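Local coordinates for P450 epoxidase (Sorangium cellulosum, PDB 1Q5D), which belongs to the cytochrome P450 family, holding a haem group in the middle of a largely helical fold with a second ligand in a neighbouring pocket, at residues Leu35-Ile41 against Val51-Tyr55; Phe172-Ser177 against Ile252-Asp257; Ala266-Leu271 against Val379-Phe383. All blocks are in the same frame, centred on the assembly; numbering follows the deposited sequence.

In the fold
The three contacts come in series along a single cytochrome P450 chain and do not touch one another. Contact 2 is the central one: helix 169-182 packs on the end region of helix 241-255 and on D257, A254 and G255 line the haem pocket, and A254 also touches the second ligand (EPB). Helix 257-272 carries the chain on to contact 3, where it packs on helix 368-385; the centres of contacts 2 and 3 are about 22 Å apart, and the side chain of A266 lies about 10 Å from the haem. Contact 1, joining helix 29-38 to strands 41-44 and 49-52, is peripheral, its centre about 31 Å from the others, the side chain of L52 about 12 Å from the haem.

Contact 1 (Leu35-Ile41 against Val51-Tyr55); sequences LREATPI and VLTRY
R54 and T53 join the end of helix 29-38 to the end of strand 49-52, a mainly polar contact beside the first two strands of the mixed sheet, 41-44 (at its edge) and 49-52. Both take carbonyls at the C-terminal end of the helix (R36 O) or just past it (T39 O), where P450s have helix A and their first strands. The guanidinium of R54 grips R36 O side-on: NE and NH2 each donate to this one oxygen at 2.8 Å, almost in the guanidinium plane. An extended chain from CG to NE carries the group there, and the T39-P40 peptide covers one face, P40 N over its centre. T53 OG1, between its backbone N and carbonyl carbon (chi1 56°), donates 2.6 Å to a lone pair of T39 O. T53 N bonds to P40 O (3.1 Å, 166°) from above the carbonyl plane; water 1 links P40 O to R54 N. I41 and L52 form a non-hydrogen-bonded antiparallel pair, I41 CD1 3.8 Å from L52 CD2. R36 lays its CG beside T53 O (3.3 Å) and reaches S332 with its polar end. Strand 325-329 continues the sheet beside V51 and L52; helix 55-62 packs against L52 and P40.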
# COMPACT_ATOMS: atom_id res chain seq x y z
N LEU A 35 0.57 -0.56 -24.27
CA LEU A 35 -0.77 -0.03 -24.04
C LEU A 35 -0.80 1.50 -23.99
O LEU A 35 -1.59 2.13 -24.69
CB LEU A 35 -1.37 -0.60 -22.74
CG LEU A 35 -1.74 -2.09 -22.80
CD1 LEU A 35 -2.14 -2.62 -21.41
CD2 LEU A 35 -2.85 -2.32 -23.82
N ARG A 36 0.05 2.08 -23.15
CA ARG A 36 0.08 3.53 -22.96
C ARG A 36 0.28 4.29 -24.29
O ARG A 36 -0.38 5.29 -24.56
CB ARG A 36 1.18 3.90 -21.97
CG ARG A 36 1.21 5.38 -21.55
CD ARG A 36 2.26 5.70 -20.47
NE ARG A 36 3.62 5.40 -20.90
CZ ARG A 36 4.31 4.33 -20.53
NH1 ARG A 36 3.78 3.43 -19.71
NH2 ARG A 36 5.54 4.14 -20.99
N GLU A 37 1.20 3.81 -25.10
CA GLU A 37 1.52 4.48 -26.35
C GLU A 37 0.38 4.35 -27.38
O GLU A 37 0.14 5.28 -28.15
CB GLU A 37 2.87 4.02 -26.89
CG GLU A 37 4.02 4.80 -26.26
CD GLU A 37 5.38 4.19 -26.55
OE1 GLU A 37 6.39 4.72 -26.02
OE2 GLU A 37 5.45 3.20 -27.30
N ALA A 38 -0.34 3.24 -27.35
CA ALA A 38 -1.41 3.00 -28.32
C ALA A 38 -2.73 3.72 -27.98
O ALA A 38 -3.48 4.11 -28.88
CB ALA A 38 -1.65 1.49 -28.49
N THR A 39 -3.01 3.91 -26.69
CA THR A 39 -4.30 4.47 -26.28
C THR A 39 -4.26 5.02 -24.85
O THR A 39 -3.50 4.53 -24.00
CB THR A 39 -5.40 3.39 -26.41
OG1 THR A 39 -6.66 3.98 -26.10
CG2 THR A 39 -5.25 2.30 -25.33
N PRO A 40 -5.05 6.06 -24.59
CA PRO A 40 -5.19 6.63 -23.24
C PRO A 40 -6.16 5.82 -22.38
O PRO A 40 -6.14 5.96 -21.16
CB PRO A 40 -5.80 7.99 -23.51
CG PRO A 40 -6.68 7.74 -24.73
CD PRO A 40 -5.84 6.82 -25.58
N ILE A 41 -7.00 5.01 -23.02
CA ILE A 41 -8.04 4.27 -22.31
C ILE A 41 -8.45 3.01 -23.07
O ILE A 41 -8.50 2.99 -24.30
CB ILE A 41 -9.28 5.17 -22.04
CG1 ILE A 41 -10.22 4.54 -21.00
CG2 ILE A 41 -10.02 5.47 -23.35
CD1 ILE A 41 -11.34 5.44 -20.55
N VAL A 51 -9.61 1.29 -18.21
CA VAL A 51 -8.24 1.41 -17.71
C VAL A 51 -7.60 2.66 -18.32
O VAL A 51 -7.53 2.80 -19.55
CB VAL A 51 -7.39 0.18 -18.09
CG1 VAL A 51 -5.93 0.37 -17.70
CG2 VAL A 51 -7.94 -1.09 -17.44
N LEU A 52 -7.13 3.56 -17.46
CA LEU A 52 -6.44 4.76 -17.93
C LEU A 52 -4.93 4.59 -17.83
O LEU A 52 -4.40 4.25 -16.76
CB LEU A 52 -6.91 5.99 -17.15
CG LEU A 52 -8.35 6.41 -17.44
CD1 LEU A 52 -8.88 7.32 -16.34
CD2 LEU A 52 -8.44 7.10 -18.80
N THR A 53 -4.23 4.86 -18.94
CA THR A 53 -2.81 4.56 -19.06
C THR A 53 -1.84 5.74 -18.93
O THR A 53 -0.65 5.51 -18.80
CB THR A 53 -2.52 3.91 -20.41
OG1 THR A 53 -3.00 4.78 -21.46
CG2 THR A 53 -3.33 2.62 -20.59
N ARG A 54 -2.32 6.97 -19.01
CA ARG A 54 -1.40 8.11 -19.08
C ARG A 54 -1.45 9.03 -17.85
O ARG A 54 -2.49 9.24 -17.25
CB ARG A 54 -1.65 8.90 -20.37
CG ARG A 54 -1.33 8.09 -21.63
CD ARG A 54 -1.87 8.68 -22.94
NE ARG A 54 -1.67 7.75 -24.05
CZ ARG A 54 -2.07 7.97 -25.29
NH1 ARG A 54 -2.71 9.10 -25.60
NH2 ARG A 54 -1.83 7.06 -26.23
N TYR A 55 -0.29 9.56 -17.48
CA TYR A 55 -0.21 10.39 -16.27
C TYR A 55 -1.32 11.44 -16.14
O TYR A 55 -2.03 11.48 -15.14
CB TYR A 55 1.16 11.07 -16.16
CG TYR A 55 1.30 11.82 -14.85
CD1 TYR A 55 1.95 11.23 -13.77
CD2 TYR A 55 0.78 13.11 -14.70
CE1 TYR A 55 2.09 11.92 -12.56
CE2 TYR A 55 0.91 13.80 -13.49
CZ TYR A 55 1.57 13.20 -12.43
OH TYR A 55 1.71 13.86 -11.23
O HOH W 1 -5.01 7.87 -19.91

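Contact 2 (Phe172-Ser177 against Ile252-Asp257); sequences FRRFGS and IAAGTD. With HEM (protoporphyrin IX containing Fe), chain B.
F172 opens the contact, its CD2 4.2 Å from I252 CD1, where helix 169-182 lies against helix 241-255. One residue on, R173 crosses T256 at about a right angle, CG against the methyl CG2 at 3.8 Å, while its charged end turns to E170. F175 presents a ring edge to I252 CG2 (3.9 Å); this methyl stands anti to the backbone N of I252, which sets it also 3.7 Å from F172 O. At G176 the helices come closest, its CA 3.7 Å from A253 CA; the missing side chain allows this, as a CB here would crowd T256 OG1 and I252 O. S177 swings OG anti to its own N (chi1 178°) and donates to the syn lone pair of D257 OD2 at 2.7 Å. Water 2 donates to that same oxygen and to S177 O. A254-T258 match the family's A-G-x-D-T signature of the helix over the haem: T256 OG1 bonds to I252 O (2.6 Å) one turn back, and A254 O accepts from iron-bound water 3 and from T258 OG1. The chemistry thus divides, apolar around I252 and polar around D257, where two donors on one oxygen would restrict rotation of the carboxylate.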
# COMPACT_ATOMS: atom_id res chain seq x y z
N PHE A 172 -2.05 -9.87 13.81
CA PHE A 172 -2.52 -8.67 13.13
C PHE A 172 -2.00 -8.54 11.70
O PHE A 172 -2.72 -8.04 10.83
CB PHE A 172 -2.20 -7.41 13.94
CG PHE A 172 -3.24 -7.08 14.97
CD1 PHE A 172 -2.88 -6.79 16.27
CD2 PHE A 172 -4.58 -7.08 14.63
CE1 PHE A 172 -3.85 -6.49 17.21
CE2 PHE A 172 -5.55 -6.78 15.57
CZ PHE A 172 -5.18 -6.49 16.86
N ARG A 173 -0.76 -8.96 11.46
CA ARG A 173 -0.23 -8.95 10.10
C ARG A 173 -1.04 -9.88 9.22
O ARG A 173 -1.29 -9.58 8.05
CB ARG A 173 1.24 -9.38 10.07
CG ARG A 173 1.77 -9.50 8.65
CD ARG A 173 3.26 -9.62 8.51
NE ARG A 173 3.78 -10.87 9.06
CZ ARG A 173 3.44 -12.08 8.64
NH1 ARG A 173 2.55 -12.24 7.66
NH2 ARG A 173 4.00 -13.15 9.20
N ARG A 174 -1.44 -11.02 9.77
CA ARG A 174 -2.22 -12.00 9.03
C ARG A 174 -3.58 -11.42 8.72
O ARG A 174 -4.10 -11.56 7.61
CB ARG A 174 -2.34 -13.33 9.79
CG ARG A 174 -1.05 -14.15 9.79
CD ARG A 174 -1.15 -15.52 10.49
NE ARG A 174 -2.49 -16.09 10.42
CZ ARG A 174 -3.29 -16.29 11.46
NH1 ARG A 174 -2.89 -15.97 12.69
NH2 ARG A 174 -4.50 -16.81 11.28
N PHE A 175 -4.17 -10.74 9.71
CA PHE A 175 -5.41 -10.03 9.52
C PHE A 175 -5.27 -8.97 8.42
O PHE A 175 -6.10 -8.86 7.52
CB PHE A 175 -5.83 -9.35 10.83
CG PHE A 175 -6.89 -8.31 10.64
CD1 PHE A 175 -8.21 -8.68 10.39
CD2 PHE A 175 -6.57 -6.96 10.70
CE1 PHE A 175 -9.18 -7.74 10.21
CE2 PHE A 175 -7.55 -6.00 10.52
CZ PHE A 175 -8.86 -6.38 10.28
N GLY A 176 -4.21 -8.17 8.52
CA GLY A 176 -4.00 -7.09 7.56
C GLY A 176 -3.89 -7.61 6.14
O GLY A 176 -4.57 -7.14 5.25
N SER A 177 -3.04 -8.61 5.95
CA SER A 177 -2.80 -9.16 4.63
C SER A 177 -4.04 -9.89 4.07
O SER A 177 -4.37 -9.76 2.88
CB SER A 177 -1.56 -10.06 4.68
OG SER A 177 -1.32 -10.66 3.43
N ILE A 252 -4.46 -0.97 9.52
CA ILE A 252 -3.66 -2.19 9.59
C ILE A 252 -3.55 -2.85 8.22
O ILE A 252 -2.46 -3.25 7.81
CB ILE A 252 -4.25 -3.17 10.63
CG1 ILE A 252 -4.11 -2.56 12.03
CG2 ILE A 252 -3.52 -4.49 10.54
CD1 ILE A 252 -4.95 -3.19 13.12
N ALA A 253 -4.68 -2.99 7.54
CA ALA A 253 -4.71 -3.67 6.24
C ALA A 253 -4.00 -2.86 5.12
O ALA A 253 -3.40 -3.43 4.20
CB ALA A 253 -6.15 -3.95 5.85
N ALA A 254 -4.10 -1.54 5.19
CA ALA A 254 -3.51 -0.71 4.15
C ALA A 254 -2.01 -0.54 4.35
O ALA A 254 -1.27 -0.34 3.37
CB ALA A 254 -4.20 0.66 4.09
N GLY A 255 -1.56 -0.62 5.59
CA GLY A 255 -0.19 -0.26 5.94
C GLY A 255 0.77 -1.41 6.09
O GLY A 255 1.96 -1.21 6.35
N THR A 256 0.26 -2.63 5.94
CA THR A 256 1.09 -3.81 6.12
C THR A 256 1.83 -4.24 4.86
O THR A 256 3.03 -4.04 4.73
CB THR A 256 0.21 -4.94 6.65
OG1 THR A 256 -0.20 -4.62 7.98
CG2 THR A 256 1.02 -6.20 6.83
N ASP A 257 1.10 -4.84 3.92
CA ASP A 257 1.75 -5.39 2.74
C ASP A 257 2.40 -4.31 1.87
O ASP A 257 3.45 -4.52 1.30
CB ASP A 257 0.75 -6.24 1.94
CG ASP A 257 0.46 -7.58 2.62
OD1 ASP A 257 1.02 -7.84 3.71
OD2 ASP A 257 -0.31 -8.44 2.16
CHA HEM B . -4.66 5.21 0.81
CHB HEM B . -0.50 3.86 -1.22
CHC HEM B . 1.34 2.91 3.18
CHD HEM B . -2.99 3.69 5.12
C1A HEM B . -3.66 5.01 -0.11
C2A HEM B . -3.73 5.34 -1.51
C3A HEM B . -2.59 4.95 -2.08
C4A HEM B . -1.76 4.37 -1.05
CMA HEM B . -2.22 5.10 -3.58
CAA HEM B . -4.93 6.02 -2.21
CBA HEM B . -5.81 4.97 -2.91
CGA HEM B . -6.92 5.68 -3.67
O1A HEM B . -7.84 4.99 -4.21
O2A HEM B . -6.91 6.94 -3.72
C1B HEM B . 0.32 3.50 -0.20
C2B HEM B . 1.68 3.07 -0.38
C3B HEM B . 2.19 2.79 0.81
C4B HEM B . 1.17 3.04 1.81
CMB HEM B . 2.44 2.91 -1.73
CAB HEM B . 3.64 2.31 0.98
CBB HEM B . 4.04 1.67 2.08
C1C HEM B . 0.35 3.07 4.10
C2C HEM B . 0.49 2.96 5.54
C3C HEM B . -0.72 3.17 6.06
C4C HEM B . -1.64 3.45 4.98
CMC HEM B . 1.83 2.64 6.25
CAC HEM B . -1.18 3.17 7.53
CBC HEM B . -0.30 3.19 8.53
C1D HEM B . -3.84 4.10 4.13
C2D HEM B . -5.24 4.31 4.34
C3D HEM B . -5.77 4.79 3.00
C4D HEM B . -4.64 4.80 2.12
CMD HEM B . -6.03 4.11 5.64
CAD HEM B . -7.22 5.20 2.66
CBD HEM B . -7.20 6.73 2.61
CGD HEM B . -8.56 7.26 2.25
O1D HEM B . -9.28 6.58 1.47
O2D HEM B . -8.95 8.36 2.74
NA HEM B . -2.44 4.42 0.15
NB HEM B . 0.01 3.48 1.17
NC HEM B . -0.96 3.36 3.81
ND HEM B . -3.51 4.39 2.82
FE HEM B . -1.66 4.06 1.99
O HOH W 2 -2.58 -8.66 1.02
O HOH W 3 -2.30 1.99 1.60

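Contact 3 (Ala266-Leu271 against Val379-Phe383); sequences AVLNLL and VGTIF
The phenyl ring of F383 is the flat group here, met at its edge by L271 and V267 O and obliquely by L270. L271 CD2 comes in at the edge, in the plane of the ring, 3.8 Å from CE2, and V379 CG1 of the ring's own helix also lies in that plane. The carbonyl oxygen V267 O is near the plane as well, 4.0 Å from CZ. L270 belongs to neither face nor edge, with CD1 3.7 Å from CE1 and its CB close to both CE1 and CZ. The ring gets there because F383 holds CG anti to its carbonyl carbon (chi1 -82°), which sends it across to helix 257-272 between L270 and L271.

A turn earlier, V379 divides its methyls between two partners: CG1 touches L270 CD1 at 3.7 Å and CG2 touches A266 CB at 3.7 Å. V267 and I382 meet at about a right angle through their CG2 methyls, 4.2 Å apart, a looser touch. The short axes approach to 11.0 Å and cross at -47°, and the gap between the backbones is bridged by side chains.

Helix 257-272 corresponds to the C-terminal part of the long P450 helix that passes over the haem, and helix 368-385 to helix L; the two pack together in the conserved helical bundle. Helix 287-297 covers A266 and V379, helix 123-137 packs against I382, and V267 and L271 reach strand 406-412. No hydrogen bond joins the two segments, and the residues that touch are almost all buried. Their contact is therefore held by van der Waals packing and exclusion of water, with methyl groups and one phenyl ring supplying the fit.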
# COMPACT_ATOMS: atom_id res chain seq x y z
N ALA A 266 12.79 -1.58 -2.60
CA ALA A 266 13.88 -0.62 -2.42
C ALA A 266 15.23 -1.33 -2.42
O ALA A 266 16.15 -0.90 -3.13
CB ALA A 266 13.69 0.21 -1.14
N VAL A 267 15.33 -2.41 -1.66
CA VAL A 267 16.55 -3.21 -1.60
C VAL A 267 16.87 -3.80 -2.97
O VAL A 267 18.01 -3.74 -3.42
CB VAL A 267 16.45 -4.35 -0.54
CG1 VAL A 267 17.57 -5.36 -0.74
CG2 VAL A 267 16.47 -3.78 0.90
N LEU A 268 15.85 -4.35 -3.63
CA LEU A 268 16.02 -4.91 -4.97
C LEU A 268 16.58 -3.88 -5.94
O LEU A 268 17.55 -4.14 -6.67
CB LEU A 268 14.68 -5.45 -5.50
CG LEU A 268 14.71 -5.95 -6.95
CD1 LEU A 268 15.90 -6.90 -7.17
CD2 LEU A 268 13.40 -6.66 -7.30
N ASN A 269 15.97 -2.70 -5.96
CA ASN A 269 16.36 -1.67 -6.90
C ASN A 269 17.72 -1.07 -6.61
O ASN A 269 18.40 -0.62 -7.53
CB ASN A 269 15.29 -0.58 -7.00
CG ASN A 269 14.19 -0.95 -7.97
OD1 ASN A 269 14.35 -0.82 -9.19
ND2 ASN A 269 13.07 -1.42 -7.45
N LEU A 270 18.14 -1.08 -5.35
CA LEU A 270 19.47 -0.58 -4.99
C LEU A 270 20.54 -1.62 -5.29
O LEU A 270 21.66 -1.27 -5.64
CB LEU A 270 19.51 -0.13 -3.52
CG LEU A 270 18.75 1.16 -3.25
CD1 LEU A 270 18.65 1.47 -1.73
CD2 LEU A 270 19.35 2.35 -4.01
N LEU A 271 20.21 -2.91 -5.16
CA LEU A 271 21.11 -3.97 -5.61
C LEU A 271 21.26 -3.94 -7.14
O LEU A 271 22.34 -4.20 -7.66
CB LEU A 271 20.61 -5.34 -5.17
CG LEU A 271 20.57 -5.60 -3.67
CD1 LEU A 271 19.98 -6.97 -3.39
CD2 LEU A 271 21.96 -5.48 -3.05
N VAL A 379 15.94 0.14 5.13
CA VAL A 379 16.84 0.10 3.98
C VAL A 379 18.18 0.76 4.32
O VAL A 379 19.23 0.22 3.98
CB VAL A 379 16.24 0.77 2.73
CG1 VAL A 379 17.21 0.65 1.53
CG2 VAL A 379 14.85 0.17 2.39
N GLY A 380 18.14 1.91 4.99
CA GLY A 380 19.36 2.56 5.44
C GLY A 380 20.21 1.62 6.29
O GLY A 380 21.39 1.40 6.00
N THR A 381 19.60 1.01 7.30
CA THR A 381 20.32 0.10 8.21
C THR A 381 20.95 -1.10 7.52
O THR A 381 22.13 -1.41 7.76
CB THR A 381 19.37 -0.42 9.29
OG1 THR A 381 18.95 0.66 10.14
CG2 THR A 381 20.10 -1.38 10.24
N ILE A 382 20.17 -1.80 6.69
CA ILE A 382 20.68 -3.02 6.08
C ILE A 382 21.92 -2.78 5.22
O ILE A 382 22.87 -3.56 5.24
CB ILE A 382 19.55 -3.84 5.35
CG1 ILE A 382 20.03 -5.26 5.07
CG2 ILE A 382 19.10 -3.14 4.08
CD1 ILE A 382 18.93 -6.24 4.64
N PHE A 383 21.92 -1.68 4.47
CA PHE A 383 23.05 -1.32 3.62
C PHE A 383 24.23 -0.71 4.38
O PHE A 383 25.36 -0.80 3.91
CB PHE A 383 22.61 -0.38 2.49
CG PHE A 383 21.98 -1.10 1.32
CD1 PHE A 383 20.64 -0.89 0.99
CD2 PHE A 383 22.73 -2.01 0.58
CE1 PHE A 383 20.06 -1.58 -0.07
CE2 PHE A 383 22.16 -2.68 -0.49
CZ PHE A 383 20.81 -2.47 -0.82